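Local coordinates for protein putative isomerase (Sinorhizobium meliloti, PDB 2PPG) that adopts the enolase-superfamily fold and is a putative isomerase of the mandelate racemase/muconate lactonizing enzyme family, its exact function not established, at residues Pro317-Gly322 with Glu344-Ile349. Numbering follows the deposited sequence.
Sequences PHATIG and EFQHSI
At the C-terminal end of a modified TIM barrel, the loop 317-322 that leaves strand 314-315 runs beside the last barrel strand, 343-345, and E344 meets A319 across the join. The first tie is between main chains: E344 N gives its hydrogen to P317 O at 3.0 Å. Next the side chain of E344, with CG anti to the backbone N (chi1 -171°) and extended beyond it, carries the carboxylate alongside the loop. There OE1 takes the amide of A319 N in an almost straight bond of 2.7 Å, met on the anti side and 30° out of the carboxylate plane. A glutamate suits this place because its second oxygen is also used: OE2 forms a salt bridge with K187 and a hydrogen bond with S161, so the group is gripped at both oxygens. The same OE1 lies over one face of the H318 ring, 3.2 Å from CD2, while ND1 of H318 is hydrogen-bonded to E292. The small methyl of A319 lets the chains come close, its CB lying 3.2 Å from E344 O. Further along, Q346, the centre of an inverse gamma turn and the N-cap of helix 347-350, bends at chi2 (-93°) to bring NE2 to A319 O at 3.0 Å; this bond is less straight, the donor tilted from the carbonyl plane, but both main-chain polar groups of A319 are thus held by side chains. Beyond, branched I349 reaches from the helix to lay CD1 on the T320-I321 peptide, 3.6 Å from T320 O, and against I321 CG1 at 3.8 Å, the two side chains crossing at about a right angle. The arrangement joins the loops after the seventh and eighth strands of a (beta/alpha)7-beta barrel, consistent with the end where enolase-superfamily active sites lie.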
loop_
_atom_site.group_PDB
_atom_site.type_symbol
_atom_site.label_atom_id
_atom_site.label_comp_id
_atom_site.label_asym_id
_atom_site.label_seq_id
_atom_site.Cartn_x
_atom_site.Cartn_y
_atom_site.Cartn_z
ATOM N N PRO A 317 -16.069 4.488 -27.795
ATOM C CA PRO A 317 -15.249 3.824 -28.817
ATOM C C PRO A 317 -14.527 4.760 -29.782
ATOM O O PRO A 317 -15.023 5.846 -30.126
ATOM C CB PRO A 317 -16.263 2.944 -29.560
ATOM C CG PRO A 317 -17.288 2.642 -28.510
ATOM C CD PRO A 317 -17.450 3.977 -27.796
ATOM N N HIS A 318 -13.345 4.313 -30.186
ATOM C CA HIS A 318 -12.495 4.978 -31.170
ATOM C C HIS A 318 -13.015 4.657 -32.574
ATOM O O HIS A 318 -13.557 3.567 -32.824
ATOM C CB HIS A 318 -11.077 4.436 -31.004
ATOM C CG HIS A 318 -10.042 5.134 -31.826
ATOM N ND1 HIS A 318 -9.488 4.572 -32.957
ATOM C CD2 HIS A 318 -9.425 6.328 -31.658
ATOM C CE1 HIS A 318 -8.591 5.398 -33.463
ATOM N NE2 HIS A 318 -8.536 6.472 -32.695
ATOM N N ALA A 319 -12.869 5.619 -33.477
ATOM C CA ALA A 319 -13.183 5.414 -34.888
ATOM C C ALA A 319 -12.018 5.923 -35.741
ATOM O O ALA A 319 -11.387 6.928 -35.407
ATOM C CB ALA A 319 -14.482 6.118 -35.257
ATOM N N THR A 320 -11.725 5.230 -36.837
ATOM C CA THR A 320 -10.553 5.585 -37.621
ATOM C C THR A 320 -10.721 5.414 -39.142
ATOM O O THR A 320 -11.838 5.310 -39.649
ATOM C CB THR A 320 -9.329 4.801 -37.116
ATOM O OG1 THR A 320 -8.145 5.302 -37.743
ATOM C CG2 THR A 320 -9.492 3.287 -37.396
ATOM N N ILE A 321 -9.597 5.436 -39.860
ATOM C CA ILE A 321 -9.553 5.160 -41.290
ATOM C C ILE A 321 -9.948 3.721 -41.530
ATOM O O ILE A 321 -9.438 2.822 -40.873
ATOM C CB ILE A 321 -8.112 5.350 -41.824
ATOM C CG1 ILE A 321 -7.740 6.839 -41.841
ATOM C CG2 ILE A 321 -7.921 4.658 -43.196
ATOM C CD1 ILE A 321 -6.269 7.098 -41.662
ATOM N N GLY A 322 -10.862 3.503 -42.465
ATOM C CA GLY A 322 -11.271 2.152 -42.823
ATOM C C GLY A 322 -12.492 2.212 -43.705
ATOM O O GLY A 322 -13.109 3.268 -43.837
ATOM N N GLU A 344 -16.816 7.999 -31.297
ATOM C CA GLU A 344 -16.097 8.878 -32.224
ATOM C C GLU A 344 -16.665 8.800 -33.645
ATOM O O GLU A 344 -17.057 7.730 -34.114
ATOM C CB GLU A 344 -14.606 8.526 -32.240
ATOM C CG GLU A 344 -13.744 9.514 -32.998
ATOM C CD GLU A 344 -12.254 9.190 -32.963
ATOM O OE1 GLU A 344 -11.881 8.028 -32.697
ATOM O OE2 GLU A 344 -11.442 10.106 -33.213
ATOM N N PHE A 345 -16.700 9.941 -34.324
ATOM C CA PHE A 345 -17.154 10.002 -35.714
ATOM C C PHE A 345 -16.208 10.844 -36.571
ATOM O O PHE A 345 -16.153 12.083 -36.456
ATOM C CB PHE A 345 -18.586 10.533 -35.774
ATOM C CG PHE A 345 -19.053 10.927 -37.153
ATOM C CD1 PHE A 345 -19.082 10.004 -38.199
ATOM C CD2 PHE A 345 -19.517 12.213 -37.396
ATOM C CE1 PHE A 345 -19.547 10.374 -39.455
ATOM C CE2 PHE A 345 -19.983 12.578 -38.657
ATOM C CZ PHE A 345 -19.993 11.662 -39.681
ATOM N N GLN A 346 -15.458 10.140 -37.414
ATOM C CA GLN A 346 -14.583 10.734 -38.405
ATOM C C GLN A 346 -15.399 11.094 -39.639
ATOM O O GLN A 346 -15.484 10.316 -40.585
ATOM C CB GLN A 346 -13.496 9.735 -38.807
ATOM C CG GLN A 346 -12.655 9.181 -37.655
ATOM C CD GLN A 346 -11.381 9.974 -37.422
ATOM O OE1 GLN A 346 -11.009 10.808 -38.239
ATOM N NE2 GLN A 346 -10.711 9.718 -36.301
ATOM N N HIS A 347 -15.997 12.276 -39.621
ATOM C CA HIS A 347 -16.759 12.796 -40.753
ATOM C C HIS A 347 -15.980 12.745 -42.073
ATOM O O HIS A 347 -16.496 12.296 -43.094
ATOM C CB HIS A 347 -17.189 14.232 -40.450
ATOM C CG HIS A 347 -16.053 15.119 -40.067
ATOM N ND1 HIS A 347 -15.476 16.005 -40.947
ATOM C CD2 HIS A 347 -15.348 15.219 -38.914
ATOM C CE1 HIS A 347 -14.479 16.630 -40.348
ATOM N NE2 HIS A 347 -14.380 16.173 -39.114
ATOM N N SER A 348 -14.732 13.191 -42.034
ATOM C CA SER A 348 -13.884 13.277 -43.220
ATOM C C SER A 348 -13.593 11.917 -43.880
ATOM O O SER A 348 -13.155 11.860 -45.030
ATOM C CB SER A 348 -12.579 13.993 -42.855
ATOM O OG SER A 348 -12.169 13.650 -41.538
ATOM N N ILE A 349 -13.839 10.833 -43.144
ATOM C CA ILE A 349 -13.676 9.470 -43.664
ATOM C C ILE A 349 -15.029 8.864 -44.031
ATOM O O ILE A 349 -15.200 8.303 -45.109
ATOM C CB ILE A 349 -12.973 8.546 -42.636
ATOM C CG1 ILE A 349 -11.555 9.039 -42.342
ATOM C CG2 ILE A 349 -12.935 7.092 -43.134
ATOM C CD1 ILE A 349 -11.014 8.561 -40.990
#